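Local coordinates for protein particle-associated glycoside hydrolase (Acinetobacter phage Fri1, PDB 6C72) that probably degrades the capsular polysaccharide of Acinetobacter baumannii, serving as a tailspike depolymerase of the phage during entry into the host cell, at residues C285-L290 / Y298-E303; G329-V334 / S385-G390; V336-Q339 / S345-V348; I361-N364 / G368-D371. All blocks are in the same frame, centred on the assembly; numbering follows the deposited sequence.

Contact 1. Residues C285-L290 / Y298-E303; sequences CTFQQL and YLFDIE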
# COMPACT_ATOMS: atom_id res chain seq x y z
N CYS A 285 13.01 -10.56 -3.73
CA CYS A 285 13.39 -11.62 -4.65
C CYS A 285 14.18 -11.00 -5.80
O CYS A 285 14.07 -9.81 -6.06
CB CYS A 285 12.16 -12.35 -5.19
SG CYS A 285 11.18 -13.15 -3.89
N THR A 286 14.96 -11.81 -6.50
CA THR A 286 15.68 -11.32 -7.67
C THR A 286 15.34 -12.18 -8.88
O THR A 286 14.89 -13.32 -8.75
CB THR A 286 17.21 -11.30 -7.47
OG1 THR A 286 17.73 -12.63 -7.54
CG2 THR A 286 17.60 -10.66 -6.14
N PHE A 287 15.49 -11.58 -10.06
CA PHE A 287 15.28 -12.26 -11.34
C PHE A 287 16.48 -11.91 -12.21
O PHE A 287 16.64 -10.75 -12.60
CB PHE A 287 13.97 -11.84 -12.00
CG PHE A 287 12.75 -11.97 -11.10
CD1 PHE A 287 12.41 -10.96 -10.21
CD2 PHE A 287 11.96 -13.12 -11.14
CE1 PHE A 287 11.31 -11.07 -9.38
CE2 PHE A 287 10.84 -13.24 -10.32
CZ PHE A 287 10.51 -12.21 -9.44
N GLN A 288 17.35 -12.89 -12.48
CA GLN A 288 18.66 -12.58 -13.06
C GLN A 288 18.98 -13.52 -14.21
O GLN A 288 18.95 -14.74 -14.03
CB GLN A 288 19.76 -12.65 -11.99
CG GLN A 288 19.31 -12.18 -10.63
CD GLN A 288 20.45 -11.80 -9.71
OE1 GLN A 288 21.38 -11.08 -10.12
NE2 GLN A 288 20.40 -12.26 -8.47
N GLN A 289 19.29 -12.95 -15.37
CA GLN A 289 19.87 -13.67 -16.51
C GLN A 289 21.33 -13.22 -16.66
O GLN A 289 21.66 -12.38 -17.50
CB GLN A 289 19.07 -13.41 -17.78
CG GLN A 289 17.64 -13.95 -17.73
CD GLN A 289 17.54 -15.44 -18.09
OE1 GLN A 289 18.49 -16.20 -17.93
NE2 GLN A 289 16.37 -15.85 -18.58
N LEU A 290 22.21 -13.82 -15.88
CA LEU A 290 23.62 -13.43 -15.85
C LEU A 290 24.53 -14.46 -16.50
O LEU A 290 25.75 -14.41 -16.30
CB LEU A 290 24.06 -13.15 -14.41
CG LEU A 290 23.31 -12.02 -13.72
CD1 LEU A 290 23.92 -11.72 -12.36
CD2 LEU A 290 23.29 -10.76 -14.59
N TYR A 298 13.16 -13.96 -22.48
CA TYR A 298 12.88 -12.75 -21.73
C TYR A 298 13.43 -12.89 -20.31
O TYR A 298 13.89 -13.95 -19.89
CB TYR A 298 11.38 -12.44 -21.65
CG TYR A 298 10.64 -12.45 -22.97
CD1 TYR A 298 11.02 -11.62 -24.01
CD2 TYR A 298 9.50 -13.25 -23.14
CE1 TYR A 298 10.33 -11.61 -25.21
CE2 TYR A 298 8.78 -13.23 -24.33
CZ TYR A 298 9.21 -12.41 -25.36
OH TYR A 298 8.53 -12.37 -26.55
N LEU A 299 13.33 -11.80 -19.56
CA LEU A 299 13.78 -11.81 -18.17
C LEU A 299 12.68 -12.30 -17.24
O LEU A 299 12.83 -13.32 -16.56
CB LEU A 299 14.28 -10.42 -17.79
CG LEU A 299 14.80 -10.20 -16.37
CD1 LEU A 299 15.89 -11.21 -15.98
CD2 LEU A 299 15.34 -8.77 -16.27
N PHE A 300 11.55 -11.59 -17.21
CA PHE A 300 10.43 -11.91 -16.34
C PHE A 300 9.16 -11.70 -17.16
O PHE A 300 9.01 -10.65 -17.79
CB PHE A 300 10.44 -11.04 -15.08
CG PHE A 300 9.23 -11.22 -14.21
CD1 PHE A 300 9.20 -12.19 -13.23
CD2 PHE A 300 8.12 -10.41 -14.38
CE1 PHE A 300 8.08 -12.35 -12.45
CE2 PHE A 300 7.00 -10.58 -13.60
CZ PHE A 300 6.98 -11.54 -12.63
N ASP A 301 8.28 -12.70 -17.20
CA ASP A 301 7.22 -12.71 -18.21
C ASP A 301 5.86 -12.91 -17.55
O ASP A 301 5.56 -14.01 -17.08
CB ASP A 301 7.49 -13.80 -19.25
CG ASP A 301 6.73 -13.59 -20.55
OD1 ASP A 301 6.15 -12.50 -20.75
OD2 ASP A 301 6.71 -14.52 -21.38
N ILE A 302 5.04 -11.87 -17.53
CA ILE A 302 3.61 -12.02 -17.25
C ILE A 302 2.93 -12.14 -18.61
O ILE A 302 2.69 -11.13 -19.28
CB ILE A 302 3.05 -10.84 -16.45
CG1 ILE A 302 3.73 -10.74 -15.09
CG2 ILE A 302 1.55 -10.99 -16.30
CD1 ILE A 302 3.26 -9.55 -14.28
N GLU A 303 2.64 -13.37 -19.03
CA GLU A 303 2.10 -13.60 -20.37
C GLU A 303 1.06 -14.70 -20.38
O GLU A 303 1.37 -15.88 -20.59
CB GLU A 303 3.22 -13.92 -21.36
CG GLU A 303 2.73 -14.03 -22.78
CD GLU A 303 3.86 -14.09 -23.80
OE1 GLU A 303 5.01 -14.43 -23.43
OE2 GLU A 303 3.60 -13.81 -24.99
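Y298 meets Q289 through its backbone: the carbonyl O of Y298 accepts a weak hydrogen bond from NE2 of Q289 at 3.4 Å. The glutamine chain bends sharply at its second torsion (chi2 -83°), which carries the amide round toward that carbonyl, although NE2 has its stronger bond to the backbone O of A267. L299 comes next and works with one branch. Its CG lies anti to the backbone N (chi1 -180°), and CD1 settles over the strand 286-289 backbone, 3.5 Å from the carbonyl O of F287. The same CD1 touches CG of Q289 at 3.7 Å, the leucine and glutamine side chains sliding past each other in opposite directions. F300 makes the aromatic part of the contact. The edge of its ring points into one face of F287, a T-shaped pair with centroids 4.8 Å apart and planes at 67°. CD1 of F300 does the touching, 3.5 Å from CE2 of F287 and offset toward the rim of the face. Beyond F300 the second segment diverges from 285-290. F287 itself lies between F264 and F322, whose rings meet it at shallow angles from the neighbouring coils. These three phenylalanines, on the adjacent strands 263-264, 286-289 and 321-324, form a stack running from coil to coil, a feature of the right-handed parallel beta-helix, as in many phage tailspikes.

Contact 2. Residues G329-V334 / S385-G390; sequences GAEPTV and STTTTG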
# COMPACT_ATOMS: atom_id res chain seq x y z
N GLY A 329 19.98 -13.17 -29.11
CA GLY A 329 18.57 -13.42 -29.31
C GLY A 329 17.67 -13.04 -28.16
O GLY A 329 16.44 -13.09 -28.31
N ALA A 330 18.24 -12.67 -27.01
CA ALA A 330 17.45 -12.37 -25.82
C ALA A 330 16.92 -10.94 -25.84
O ALA A 330 17.58 -10.02 -26.33
CB ALA A 330 18.30 -12.58 -24.57
N GLU A 331 15.72 -10.78 -25.30
CA GLU A 331 15.13 -9.47 -25.04
C GLU A 331 15.05 -9.26 -23.54
O GLU A 331 14.29 -9.98 -22.86
CB GLU A 331 13.74 -9.34 -25.67
CG GLU A 331 13.14 -7.97 -25.51
CD GLU A 331 11.73 -7.85 -26.10
OE1 GLU A 331 10.75 -8.15 -25.38
OE2 GLU A 331 11.62 -7.48 -27.29
N PRO A 332 15.79 -8.31 -22.97
CA PRO A 332 15.92 -8.20 -21.51
C PRO A 332 14.76 -7.50 -20.82
O PRO A 332 14.93 -6.53 -20.07
CB PRO A 332 17.24 -7.40 -21.37
CG PRO A 332 17.23 -6.52 -22.58
CD PRO A 332 16.61 -7.32 -23.69
N THR A 333 13.55 -8.00 -21.07
CA THR A 333 12.35 -7.28 -20.68
C THR A 333 11.62 -7.99 -19.54
O THR A 333 11.78 -9.19 -19.31
CB THR A 333 11.41 -7.09 -21.87
OG1 THR A 333 11.36 -8.31 -22.61
CG2 THR A 333 11.91 -5.97 -22.77
N VAL A 334 10.89 -7.17 -18.80
CA VAL A 334 9.94 -7.57 -17.77
C VAL A 334 8.57 -7.24 -18.35
O VAL A 334 8.19 -6.06 -18.43
CB VAL A 334 10.21 -6.82 -16.46
CG1 VAL A 334 9.28 -7.26 -15.34
CG2 VAL A 334 11.68 -6.98 -16.06
N SER A 385 10.42 -0.38 -22.74
CA SER A 385 10.77 -0.77 -24.10
C SER A 385 9.58 -1.55 -24.65
O SER A 385 9.37 -2.72 -24.30
CB SER A 385 12.06 -1.59 -24.13
OG SER A 385 12.52 -1.78 -25.45
N THR A 386 8.78 -0.90 -25.49
CA THR A 386 7.59 -1.51 -26.07
C THR A 386 7.96 -2.13 -27.41
O THR A 386 8.18 -1.41 -28.39
CB THR A 386 6.48 -0.48 -26.21
OG1 THR A 386 6.20 0.09 -24.93
CG2 THR A 386 5.21 -1.12 -26.74
N THR A 387 7.97 -3.45 -27.48
CA THR A 387 8.31 -4.10 -28.74
C THR A 387 7.21 -3.90 -29.78
O THR A 387 7.49 -3.55 -30.94
CB THR A 387 8.55 -5.60 -28.51
OG1 THR A 387 9.47 -5.77 -27.43
CG2 THR A 387 9.14 -6.25 -29.75
N THR A 388 5.95 -4.05 -29.38
CA THR A 388 4.83 -4.01 -30.31
C THR A 388 4.43 -2.56 -30.57
O THR A 388 3.95 -1.87 -29.67
CB THR A 388 3.65 -4.81 -29.78
OG1 THR A 388 4.09 -6.11 -29.35
CG2 THR A 388 2.60 -4.98 -30.88
N THR A 389 4.65 -2.10 -31.80
CA THR A 389 4.31 -0.74 -32.17
C THR A 389 2.80 -0.50 -32.07
O THR A 389 2.01 -1.19 -32.70
CB THR A 389 4.80 -0.47 -33.60
OG1 THR A 389 6.22 -0.66 -33.66
CG2 THR A 389 4.42 0.96 -34.05
N GLY A 390 2.42 0.53 -31.32
CA GLY A 390 1.03 0.86 -31.14
C GLY A 390 0.46 0.52 -29.78
O GLY A 390 -0.65 0.96 -29.47
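E331 and T387 reach for each other from opposite directions, and the hydroxyl OG1 of T387 donates to OE2 of E331 at 2.8 Å. The donor stands above the carboxylate, 39° out of its plane. An extended chain, with CG anti to the backbone N (chi1 -176°), takes the acid group across to the threonine. The other oxygen is held more heavily: OE1 receives OG1 of T333 on its anti lone pair at 2.8 Å and forms a salt bridge with NH1 of R362. With three partners on two oxygens the carboxylate has little freedom to turn, and the arginine probably steadies its negative charge. In the parallel beta-helix, strand 360-363 lies beside strand 333-336 and pairs in turn with the backbone at S385, so the glutamate reaches past one whole coil to the next. Its own backbone is folded tightly, since P332 centres an inverse gamma turn in which N of T333 donates to O of E331 at 2.8 Å. The rest of the contact is slack. CG2 of T333 comes no nearer than 4.4 Å to the carbonyl O of S385, and T387 itself, beyond the hydroxyl that binds the acid, is exposed to solvent.

Contact 3. Residues V336-Q339 / S345-V348; sequences VKEQ and SPNV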
# COMPACT_ATOMS: atom_id res chain seq x y z
N VAL A 336 4.51 -7.18 -19.01
CA VAL A 336 3.19 -7.20 -18.41
C VAL A 336 2.17 -7.31 -19.53
O VAL A 336 2.08 -6.43 -20.40
CB VAL A 336 2.93 -5.95 -17.55
CG1 VAL A 336 1.48 -5.96 -17.04
CG2 VAL A 336 3.92 -5.89 -16.40
N LYS A 337 1.41 -8.40 -19.55
CA LYS A 337 0.37 -8.60 -20.56
C LYS A 337 -0.97 -8.73 -19.87
O LYS A 337 -1.26 -9.76 -19.25
CB LYS A 337 0.66 -9.83 -21.42
CG LYS A 337 -0.44 -10.09 -22.42
CD LYS A 337 -0.19 -11.36 -23.20
CE LYS A 337 -1.33 -11.62 -24.17
NZ LYS A 337 -1.24 -12.98 -24.78
N GLU A 338 -1.79 -7.69 -19.98
CA GLU A 338 -3.17 -7.77 -19.53
C GLU A 338 -3.97 -8.58 -20.54
O GLU A 338 -3.88 -8.33 -21.75
CB GLU A 338 -3.76 -6.36 -19.36
CG GLU A 338 -5.15 -6.31 -18.72
CD GLU A 338 -6.24 -6.64 -19.71
OE1 GLU A 338 -6.10 -6.22 -20.89
OE2 GLU A 338 -7.22 -7.34 -19.34
N GLN A 339 -4.74 -9.55 -20.05
CA GLN A 339 -5.61 -10.33 -20.93
C GLN A 339 -6.80 -10.84 -20.14
O GLN A 339 -6.63 -11.63 -19.21
CB GLN A 339 -4.87 -11.52 -21.55
CG GLN A 339 -5.78 -12.49 -22.31
CD GLN A 339 -5.00 -13.67 -22.89
OE1 GLN A 339 -4.10 -13.49 -23.72
NE2 GLN A 339 -5.34 -14.88 -22.45
N SER A 345 -7.54 -3.91 -15.67
CA SER A 345 -6.20 -3.56 -15.27
C SER A 345 -5.47 -4.81 -14.78
O SER A 345 -6.08 -5.65 -14.11
CB SER A 345 -6.20 -2.50 -14.16
OG SER A 345 -4.91 -2.29 -13.63
N PRO A 346 -4.21 -5.01 -15.15
CA PRO A 346 -3.45 -6.11 -14.54
C PRO A 346 -3.08 -5.84 -13.09
O PRO A 346 -2.70 -6.77 -12.38
CB PRO A 346 -2.20 -6.20 -15.43
CG PRO A 346 -2.00 -4.76 -15.88
CD PRO A 346 -3.38 -4.17 -16.03
N ASN A 347 -3.22 -4.59 -12.63
CA ASN A 347 -2.96 -4.21 -11.24
C ASN A 347 -1.61 -4.77 -10.79
O ASN A 347 -1.50 -5.50 -9.79
CB ASN A 347 -4.10 -4.67 -10.34
CG ASN A 347 -4.01 -4.10 -8.95
OD1 ASN A 347 -3.37 -3.06 -8.72
ND2 ASN A 347 -4.64 -4.78 -8.00
N VAL A 348 -0.60 -4.48 -11.60
CA VAL A 348 0.78 -4.89 -11.39
C VAL A 348 1.56 -3.69 -10.87
O VAL A 348 1.55 -2.62 -11.49
CB VAL A 348 1.40 -5.39 -12.70
CG1 VAL A 348 2.88 -5.67 -12.51
CG2 VAL A 348 0.64 -6.59 -13.21
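V336 packs both of its methyl groups against the second segment. CG1 lies 3.9 Å from CG of P346 and 4.0 Å from CG2 of V348, while CG2 faces CG1 of V348, again at 4.0 Å. The two valines slide past each other in opposite directions, whereas the proline ring crosses the V336 side chain at about a right angle. E338 uses its aliphatic stem on another part of the same ring: CG is 3.9 Å from CD of P346. A bend at chi2 (-79°) then turns the acid group aside, and OE2 finds the hydroxyl of T341 in the connecting loop. The next shell sets the pose of the proline. OG of S345 accepts the backbone N of N347 at 3.0 Å, an ST turn that wraps round P346, and the same hydroxyl is hydrogen-bonded to the carbonyl O of K370, which places the turn beside the zinc-binding D371. N347 adopts a left-handed backbone conformation, and its amide is tied down at both ends, ND2 to N314 and OD1 to K349. W369 packs on V336 and P346 together, closing this corner of the beta-helix from the following coil. Further out, N347 packs against N376 of the second subunit, so the turn also borders the trimer interface. The loop between strands 333-336 and 348-351 is closed at its base by apolar contact: OE2 of E338, OG of S345 and the amide of N347 bond within their own loop or to other parts of the chain, not across the contact.

Contact 4. Residues I361-N364 / G368-D371; sequences IRNN and GWKD. With ZN (zinc ion), chain N.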
# COMPACT_ATOMS: atom_id res chain seq x y z
N ILE A 361 11.17 -2.41 -18.56
CA ILE A 361 9.77 -2.81 -18.54
C ILE A 361 9.22 -2.82 -19.96
O ILE A 361 9.46 -1.87 -20.72
CB ILE A 361 8.95 -1.88 -17.64
CG1 ILE A 361 9.41 -1.99 -16.19
CG2 ILE A 361 7.45 -2.14 -17.80
CD1 ILE A 361 8.80 -0.95 -15.31
N ARG A 362 8.49 -3.88 -20.32
CA ARG A 362 7.83 -3.97 -21.62
C ARG A 362 6.32 -4.02 -21.45
O ARG A 362 5.77 -4.97 -20.86
CB ARG A 362 8.31 -5.19 -22.40
CG ARG A 362 7.43 -5.49 -23.63
CD ARG A 362 8.04 -6.52 -24.56
NE ARG A 362 7.04 -7.03 -25.49
CZ ARG A 362 7.24 -8.03 -26.35
NH1 ARG A 362 8.41 -8.64 -26.41
NH2 ARG A 362 6.25 -8.43 -27.16
N ASN A 363 5.63 -3.04 -22.03
CA ASN A 363 4.18 -3.04 -22.08
C ASN A 363 3.74 -4.01 -23.17
O ASN A 363 4.00 -3.79 -24.36
CB ASN A 363 3.68 -1.62 -22.34
CG ASN A 363 2.19 -1.57 -22.68
OD1 ASN A 363 1.43 -2.49 -22.34
ND2 ASN A 363 1.77 -0.49 -23.34
N ASN A 364 3.09 -5.10 -22.78
CA ASN A 364 2.61 -6.06 -23.77
C ASN A 364 1.08 -6.16 -23.76
O ASN A 364 0.52 -7.22 -24.05
CB ASN A 364 3.23 -7.43 -23.53
CG ASN A 364 3.28 -8.26 -24.79
OD1 ASN A 364 3.31 -7.72 -25.90
ND2 ASN A 364 3.28 -9.58 -24.63
N GLY A 368 -4.24 -1.87 -24.20
CA GLY A 368 -3.78 -0.81 -23.32
C GLY A 368 -3.53 -1.24 -21.89
O GLY A 368 -4.26 -2.06 -21.35
N TRP A 369 -2.50 -0.66 -21.26
CA TRP A 369 -2.13 -0.98 -19.88
C TRP A 369 -2.76 0.08 -18.97
O TRP A 369 -2.33 1.24 -18.96
CB TRP A 369 -0.61 -1.01 -19.74
CG TRP A 369 -0.07 -1.43 -18.38
CD1 TRP A 369 -0.77 -1.62 -17.22
CD2 TRP A 369 1.31 -1.70 -18.05
NE1 TRP A 369 0.07 -1.99 -16.21
CE2 TRP A 369 1.35 -2.05 -16.69
CE3 TRP A 369 2.50 -1.68 -18.78
CZ2 TRP A 369 2.55 -2.37 -16.04
CZ3 TRP A 369 3.68 -2.00 -18.14
CH2 TRP A 369 3.70 -2.34 -16.79
N LYS A 370 -3.80 -0.32 -18.24
CA LYS A 370 -4.51 0.58 -17.34
C LYS A 370 -3.90 0.50 -15.94
O LYS A 370 -3.63 -0.59 -15.43
CB LYS A 370 -6.01 0.24 -17.30
CG LYS A 370 -6.83 1.14 -16.34
CD LYS A 370 -8.39 1.03 -16.50
CE LYS A 370 -8.92 -0.36 -16.08
NZ LYS A 370 -10.42 -0.49 -16.06
N ASP A 371 -3.66 1.67 -15.34
CA ASP A 371 -3.14 1.83 -13.98
C ASP A 371 -1.79 1.12 -13.78
O ASP A 371 -1.60 0.32 -12.86
CB ASP A 371 -4.15 1.34 -12.93
CG ASP A 371 -3.91 1.96 -11.56
OD1 ASP A 371 -3.30 3.07 -11.48
OD2 ASP A 371 -4.26 1.32 -10.54
ZN ZN N . -4.56 2.52 -8.50
O HOH W 1 -3.22 4.20 -8.78
O HOH W 2 -3.05 1.26 -8.42
O HOH W 3 -5.13 0.56 -8.30
O HOH W 4 -4.25 3.35 -6.63
O HOH W 5 -6.36 4.21 -8.39
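W369 and N363 both carry CG anti to the backbone N (chi1 -176° and 169°), and these torsions lay the indole and the amide alongside each other, running in opposite directions with their planes 51° apart. OD1 of N363 comes within 3.6 Å of CB of W369, and CB of N363 sits at the edge of the indole, near its plane, 3.8 Å from CE3. Farther along the same edge CG2 of I361 meets CZ3 at 3.8 Å, its side chain crossing that of W369 at about a right angle. The asparagine takes its polar fix elsewhere: OD1 accepts the backbone N of C365, just past the strand. The three buried residues line a turn of the parallel beta-helix, where strand 360-363 ends and a short loop brings W369 back against it before strand 372-375. I361 points toward W369 and N363 meets it from the flank, while R362 between them points away. On that far side NH2 of R362 donates to OD1 of N364 at 3.3 Å, coming in well above the carbonyl plane. The loop then leads to a zinc site where D375 has also been seen as ligand. D371 has a left-handed backbone conformation, and its N is hydrogen-bonded to OG of S395. OD2 alone of D371 bonds the zinc ion, at 2.4 Å, with waters among the other ligands, while OD1 reaches the site indirectly, accepting from a zinc-bound water at 2.9 Å. Close by, the second subunit approaches: its N400 packs on K370 and D371, and NZ of K370 donates to its G425 carbonyl.

In the fold
All four contacts lie within a few neighbouring coils of the parallel beta-helix. Contact 1 closes first along the chain. Contact 2 then spans a longer loop, within which contacts 3 and 4 follow one another. Strands 300-302, 333-336 and 360-363 lie side by side. Contacts 1 and 2 meet through probable backbone bonds to O of T333, and contacts 2 and 4 are joined by the pairing of 360-363 with 333-336 and by a probable backbone bond from N of S385 to O of I361. Contacts 3 and 4 are the closest pair, with centres about 7 Å apart; contacts 1 and 4 are farthest, at about 17 Å. Contacts 1 and 2 touch no other chain, whereas contacts 3 and 4 lie in turns that border the second subunit.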